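Local coordinates for protein sucrose 6(F)-phosphate phosphorylase (Thermoanaerobacterium thermosaccharolyticum DSM 571, PDB 6S9V) that is a bacterial sugar phosphorylase built on an alpha-amylase-type TIM barrel, at residues L97-F109 and T170-V184. Sequence-based numbering, arbitrary orientation.
With SO4 (sulfate ion), chain I.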
loop_
_atom_site.group_PDB
_atom_site.type_symbol
_atom_site.label_atom_id
_atom_site.label_comp_id
_atom_site.label_asym_id
_atom_site.label_seq_id
_atom_site.Cartn_x
_atom_site.Cartn_y
_atom_site.Cartn_z
ATOM N N LEU A 97 -9.927 1.820 -4.218
ATOM C CA LEU A 97 -10.688 2.710 -5.082
ATOM C C LEU A 97 -9.685 3.541 -5.872
ATOM O O LEU A 97 -8.862 4.252 -5.284
ATOM C CB LEU A 97 -11.623 3.606 -4.268
ATOM C CG LEU A 97 -12.422 4.641 -5.058
ATOM C CD1 LEU A 97 -13.279 3.936 -6.114
ATOM C CD2 LEU A 97 -13.279 5.476 -4.123
ATOM N N MET A 98 -9.720 3.418 -7.195
ATOM C CA MET A 98 -8.796 4.167 -8.050
ATOM C C MET A 98 -9.398 5.548 -8.289
ATOM O O MET A 98 -9.984 5.852 -9.333
ATOM C CB MET A 98 -8.527 3.411 -9.342
ATOM C CG MET A 98 -7.349 2.411 -9.236
ATOM S SD MET A 98 -7.425 1.178 -7.895
ATOM C CE MET A 98 -8.741 0.100 -8.478
ATOM N N VAL A 99 -9.242 6.415 -7.284
ATOM C CA VAL A 99 -9.850 7.732 -7.371
ATOM C C VAL A 99 -9.242 8.564 -8.494
ATOM O O VAL A 99 -9.855 9.546 -8.925
ATOM C CB VAL A 99 -9.740 8.518 -6.044
ATOM C CG1 VAL A 99 -10.618 7.900 -4.972
ATOM C CG2 VAL A 99 -8.292 8.604 -5.582
ATOM N N ASN A 100 -8.048 8.207 -8.979
ATOM C CA ASN A 100 -7.366 9.048 -9.954
ATOM C C ASN A 100 -7.674 8.685 -11.399
ATOM O O ASN A 100 -7.591 9.559 -12.267
ATOM C CB ASN A 100 -5.841 8.994 -9.744
ATOM C CG ASN A 100 -5.087 9.955 -10.656
ATOM O OD1 ASN A 100 -5.193 11.174 -10.520
ATOM N ND2 ASN A 100 -4.304 9.406 -11.583
ATOM N N HIS A 101 -8.023 7.432 -11.692
ATOM C CA HIS A 101 -8.112 7.018 -13.089
ATOM C C HIS A 101 -8.984 5.782 -13.246
ATOM O O HIS A 101 -9.228 5.035 -12.292
ATOM C CB HIS A 101 -6.718 6.757 -13.677
ATOM C CG HIS A 101 -5.859 5.874 -12.824
ATOM N ND1 HIS A 101 -4.834 6.364 -12.042
ATOM C CD2 HIS A 101 -5.873 4.532 -12.632
ATOM C CE1 HIS A 101 -4.256 5.361 -11.402
ATOM N NE2 HIS A 101 -4.867 4.239 -11.744
ATOM N N VAL A 102 -9.443 5.581 -14.486
ATOM C CA VAL A 102 -10.289 4.456 -14.877
ATOM C C VAL A 102 -9.781 3.928 -16.216
ATOM O O VAL A 102 -9.118 4.632 -16.979
ATOM C CB VAL A 102 -11.776 4.885 -14.966
ATOM C CG1 VAL A 102 -11.992 5.824 -16.152
ATOM C CG2 VAL A 102 -12.699 3.680 -15.037
ATOM N N SER A 103 -10.093 2.663 -16.499
ATOM C CA SER A 103 -9.663 2.063 -17.759
ATOM C C SER A 103 -10.224 2.824 -18.957
ATOM O O SER A 103 -11.386 3.245 -18.961
ATOM C CB SER A 103 -10.119 0.610 -17.833
ATOM O OG SER A 103 -9.789 0.048 -19.093
ATOM N N ARG A 104 -9.405 2.971 -20.002
ATOM C CA ARG A 104 -9.920 3.474 -21.266
ATOM C C ARG A 104 -10.958 2.529 -21.855
ATOM O O ARG A 104 -11.703 2.922 -22.758
ATOM C CB ARG A 104 -8.788 3.667 -22.277
ATOM C CG ARG A 104 -8.096 2.358 -22.653
ATOM C CD ARG A 104 -7.153 2.535 -23.831
ATOM N NE ARG A 104 -7.863 2.857 -25.060
ATOM C CZ ARG A 104 -7.287 2.975 -26.254
ATOM N NH1 ARG A 104 -5.980 2.791 -26.396
ATOM N NH2 ARG A 104 -8.024 3.277 -27.309
ATOM N N ARG A 105 -11.001 1.280 -21.390
ATOM C CA ARG A 105 -11.968 0.328 -21.912
ATOM C C ARG A 105 -13.270 0.331 -21.122
ATOM O O ARG A 105 -14.151 -0.485 -21.407
ATOM C CB ARG A 105 -11.379 -1.088 -21.936
ATOM C CG ARG A 105 -9.967 -1.186 -22.481
ATOM C CD ARG A 105 -9.837 -0.806 -23.962
ATOM N NE ARG A 105 -8.420 -0.748 -24.336
ATOM C CZ ARG A 105 -7.956 -0.510 -25.563
ATOM N NH1 ARG A 105 -8.783 -0.294 -26.574
ATOM N NH2 ARG A 105 -6.643 -0.488 -25.774
ATOM N N SER A 106 -13.408 1.211 -20.134
ATOM C CA SER A 106 -14.690 1.369 -19.466
ATOM C C SER A 106 -15.725 1.942 -20.435
ATOM O O SER A 106 -15.394 2.617 -21.414
ATOM C CB SER A 106 -14.547 2.285 -18.254
ATOM O OG SER A 106 -14.135 3.584 -18.649
ATOM N N ILE A 107 -17.003 1.669 -20.145
ATOM C CA ILE A 107 -18.070 2.189 -20.988
ATOM C C ILE A 107 -17.991 3.712 -21.041
ATOM O O ILE A 107 -18.231 4.329 -22.083
ATOM C CB ILE A 107 -19.444 1.708 -20.485
ATOM C CG1 ILE A 107 -20.543 2.107 -21.477
ATOM C CG2 ILE A 107 -19.734 2.267 -19.084
ATOM C CD1 ILE A 107 -21.926 1.577 -21.124
ATOM N N TYR A 108 -17.600 4.333 -19.924
ATOM C CA TYR A 108 -17.572 5.792 -19.860
ATOM C C TYR A 108 -16.615 6.357 -20.899
ATOM O O TYR A 108 -16.969 7.254 -21.669
ATOM C CB TYR A 108 -17.149 6.231 -18.458
ATOM C CG TYR A 108 -17.900 5.510 -17.362
ATOM C CD1 TYR A 108 -19.244 5.743 -17.142
ATOM C CD2 TYR A 108 -17.262 4.557 -16.582
ATOM C CE1 TYR A 108 -19.931 5.065 -16.151
ATOM C CE2 TYR A 108 -17.941 3.872 -15.593
ATOM C CZ TYR A 108 -19.275 4.132 -15.385
ATOM O OH TYR A 108 -19.954 3.450 -14.402
ATOM N N PHE A 109 -15.397 5.818 -20.955
ATOM C CA PHE A 109 -14.426 6.351 -21.898
ATOM C C PHE A 109 -14.653 5.859 -23.322
ATOM O O PHE A 109 -14.405 6.611 -24.273
ATOM C CB PHE A 109 -13.003 6.010 -21.471
ATOM C CG PHE A 109 -11.972 6.820 -22.191
ATOM C CD1 PHE A 109 -11.798 8.161 -21.887
ATOM C CD2 PHE A 109 -11.211 6.264 -23.198
ATOM C CE1 PHE A 109 -10.872 8.923 -22.566
ATOM C CE2 PHE A 109 -10.278 7.018 -23.869
ATOM C CZ PHE A 109 -10.106 8.347 -23.553
ATOM N N THR A 170 -1.986 10.381 -16.158
ATOM C CA THR A 170 -0.815 10.482 -15.292
ATOM C C THR A 170 0.071 9.250 -15.409
ATOM O O THR A 170 1.301 9.361 -15.401
ATOM C CB THR A 170 -1.256 10.672 -13.837
ATOM O OG1 THR A 170 -1.907 11.937 -13.690
ATOM C CG2 THR A 170 -0.068 10.599 -12.889
ATOM N N PHE A 171 -0.537 8.069 -15.488
ATOM C CA PHE A 171 0.169 6.800 -15.510
ATOM C C PHE A 171 -0.093 6.068 -16.820
ATOM O O PHE A 171 -1.073 6.328 -17.519
ATOM C CB PHE A 171 -0.271 5.901 -14.348
ATOM C CG PHE A 171 -0.096 6.521 -13.005
ATOM C CD1 PHE A 171 1.144 6.539 -12.406
ATOM C CD2 PHE A 171 -1.176 7.091 -12.337
ATOM C CE1 PHE A 171 1.316 7.093 -11.156
ATOM C CE2 PHE A 171 -1.007 7.660 -11.091
ATOM C CZ PHE A 171 0.243 7.671 -10.505
ATOM N N GLY A 172 0.779 5.120 -17.125
ATOM C CA GLY A 172 0.562 4.252 -18.264
ATOM C C GLY A 172 1.856 3.893 -18.947
ATOM O O GLY A 172 2.577 4.766 -19.429
ATOM N N LYS A 173 2.156 2.597 -18.986
ATOM C CA LYS A 173 3.364 2.115 -19.637
ATOM C C LYS A 173 3.210 2.024 -21.146
ATOM O O LYS A 173 4.222 1.979 -21.855
ATOM C CB LYS A 173 3.739 0.749 -19.064
ATOM C CG LYS A 173 4.072 0.777 -17.580
ATOM C CD LYS A 173 4.468 -0.603 -17.077
ATOM C CE LYS A 173 5.196 -0.534 -15.739
ATOM N NZ LYS A 173 4.400 0.144 -14.682
ATOM N N THR A 174 1.980 1.992 -21.649
ATOM C CA THR A 174 1.722 2.055 -23.078
ATOM C C THR A 174 1.350 3.482 -23.463
ATOM O O THR A 174 0.940 4.288 -22.626
ATOM C CB THR A 174 0.593 1.104 -23.498
ATOM O OG1 THR A 174 -0.654 1.528 -22.926
ATOM C CG2 THR A 174 0.890 -0.312 -23.038
ATOM N N ASP A 175 1.499 3.781 -24.750
ATOM C CA ASP A 175 1.033 5.039 -25.321
ATOM C C ASP A 175 0.163 4.698 -26.524
ATOM O O ASP A 175 0.652 4.058 -27.476
ATOM C CB ASP A 175 2.200 5.941 -25.726
ATOM C CG ASP A 175 1.757 7.368 -25.993
ATOM O OD1 ASP A 175 0.998 7.921 -25.164
ATOM O OD2 ASP A 175 2.168 7.937 -27.027
ATOM N N PRO A 176 -1.123 5.068 -26.531
ATOM C CA PRO A 176 -1.846 5.764 -25.461
ATOM C C PRO A 176 -1.967 4.907 -24.211
ATOM O O PRO A 176 -1.885 3.684 -24.298
ATOM C CB PRO A 176 -3.216 6.031 -26.080
ATOM C CG PRO A 176 -3.369 4.975 -27.113
ATOM C CD PRO A 176 -2.002 4.754 -27.671
ATOM N N SER A 177 -2.168 5.556 -23.065
ATOM C CA SER A 177 -2.281 4.843 -21.805
ATOM C C SER A 177 -3.631 4.150 -21.687
ATOM O O SER A 177 -4.633 4.584 -22.260
ATOM C CB SER A 177 -2.110 5.802 -20.630
ATOM O OG SER A 177 -2.381 5.134 -19.414
ATOM N N GLU A 178 -3.639 3.057 -20.922
ATOM C CA GLU A 178 -4.867 2.379 -20.534
ATOM C C GLU A 178 -5.589 3.080 -19.401
ATOM O O GLU A 178 -6.751 2.755 -19.133
ATOM C CB GLU A 178 -4.562 0.947 -20.096
ATOM C CG GLU A 178 -4.066 0.042 -21.212
ATOM C CD GLU A 178 -5.132 -0.294 -22.234
ATOM O OE1 GLU A 178 -6.328 -0.348 -21.864
ATOM O OE2 GLU A 178 -4.763 -0.544 -23.407
ATOM N N GLN A 179 -4.921 4.011 -18.725
ATOM C CA GLN A 179 -5.413 4.618 -17.495
ATOM C C GLN A 179 -5.752 6.078 -17.767
ATOM O O GLN A 179 -4.852 6.913 -17.929
ATOM C CB GLN A 179 -4.374 4.478 -16.383
ATOM C CG GLN A 179 -4.147 3.027 -15.925
ATOM C CD GLN A 179 -2.813 2.838 -15.212
ATOM O OE1 GLN A 179 -1.753 3.088 -15.782
ATOM N NE2 GLN A 179 -2.863 2.371 -13.970
ATOM N N ILE A 180 -7.046 6.382 -17.825
ATOM C CA ILE A 180 -7.527 7.730 -18.109
ATOM C C ILE A 180 -7.856 8.419 -16.792
ATOM O O ILE A 180 -8.641 7.895 -15.991
ATOM C CB ILE A 180 -8.766 7.706 -19.019
ATOM C CG1 ILE A 180 -8.540 6.828 -20.255
ATOM C CG2 ILE A 180 -9.135 9.138 -19.417
ATOM C CD1 ILE A 180 -7.296 7.169 -21.046
ATOM N N ASP A 181 -7.290 9.602 -16.576
ATOM C CA ASP A 181 -7.528 10.311 -15.326
ATOM C C ASP A 181 -8.978 10.777 -15.241
ATOM O O ASP A 181 -9.568 11.217 -16.232
ATOM C CB ASP A 181 -6.592 11.514 -15.186
ATOM C CG ASP A 181 -5.194 11.128 -14.742
ATOM O OD1 ASP A 181 -4.683 10.096 -15.215
ATOM O OD2 ASP A 181 -4.588 11.881 -13.943
ATOM N N LEU A 182 -9.549 10.656 -14.044
ATOM C CA LEU A 182 -10.882 11.155 -13.745
ATOM C C LEU A 182 -10.812 12.601 -13.278
ATOM O O LEU A 182 -9.868 12.999 -12.589
ATOM C CB LEU A 182 -11.545 10.303 -12.662
ATOM C CG LEU A 182 -11.810 8.835 -13.005
ATOM C CD1 LEU A 182 -12.178 8.051 -11.754
ATOM C CD2 LEU A 182 -12.908 8.746 -14.042
ATOM N N ASP A 183 -11.813 13.389 -13.658
ATOM C CA ASP A 183 -11.934 14.767 -13.185
ATOM C C ASP A 183 -12.762 14.741 -11.904
ATOM O O ASP A 183 -13.990 14.631 -11.952
ATOM C CB ASP A 183 -12.576 15.648 -14.247
ATOM C CG ASP A 183 -12.684 17.100 -13.817
ATOM O OD1 ASP A 183 -12.322 17.416 -12.668
ATOM O OD2 ASP A 183 -13.137 17.921 -14.633
ATOM N N VAL A 184 -12.094 14.827 -10.749
ATOM C CA VAL A 184 -12.812 14.738 -9.482
ATOM C C VAL A 184 -13.634 15.984 -9.179
ATOM O O VAL A 184 -14.411 15.980 -8.218
ATOM C CB VAL A 184 -11.850 14.445 -8.309
ATOM C CG1 VAL A 184 -11.115 13.138 -8.547
ATOM C CG2 VAL A 184 -10.872 15.590 -8.087
HETATM S S SO4 I . 3.208 -1.404 -11.779
HETATM O O1 SO4 I . 2.928 -0.165 -12.495
HETATM O O2 SO4 I . 3.341 -1.112 -10.355
HETATM O O3 SO4 I . 4.445 -1.989 -12.288
HETATM O O4 SO4 I . 2.117 -2.357 -11.977
HETATM O O HOH W 1 -7.618 12.632 -11.294
HETATM O O HOH W 2 -3.910 1.776 -24.656
#
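I180 lies over the F109 ring at the heart of this contact, its CG1 3.7 Å from the ring centroid and almost exactly on the ring normal, a CH-pi contact. With CG1 beside the backbone N (chi1 -50°), the beta-branched side chain can set CG1 over the ring centre while CG2 reaches CE1 at the rim; F156 and V167 also pack against I180. The backbones of V102 and I180 form a hydrogen-bonded antiparallel pair, I180 N giving 2.8 Å to V102 O, and R104 N closes the next bond on E178 O.

H101 turns to the other face of the two strands, where an imidazole can take an amide N-H on ND1, lie against Q179 with a face and still present NE2 to a bound BTB molecule. The Q179 side chain runs alongside that ring face and ends in a bond to D63, while F171 meets the ring obliquely, planes 69° apart. N100 ND2 gives to H101 ND1 at 3.1 Å, close to the ring plane, which fixes the ring's rotation. The same ND2 makes only a weak bond to D181 OD2, an oxygen that also takes T170 OG1 and a salt bridge from K218.

At the outer end E178 is gripped side-on by R105, NE to OE1 at 3.3 Å and NH2 to OE2 at 3.0 Å, guanidinium and carboxylate nearly coplanar. S61 also binds OE1. R104 NE lies above the centre of the R105 guanidinium, and the E178 carboxylate probably offsets the closeness of the two positive groups.

The H101 NE2 bond to BTB is weak but consistent with a pocket here: strand 101-103, just after barrel strand 92-97, pairs with strand 179-181 from the long excursion following the third strand, the domain B position of alpha-amylase-type TIM barrels.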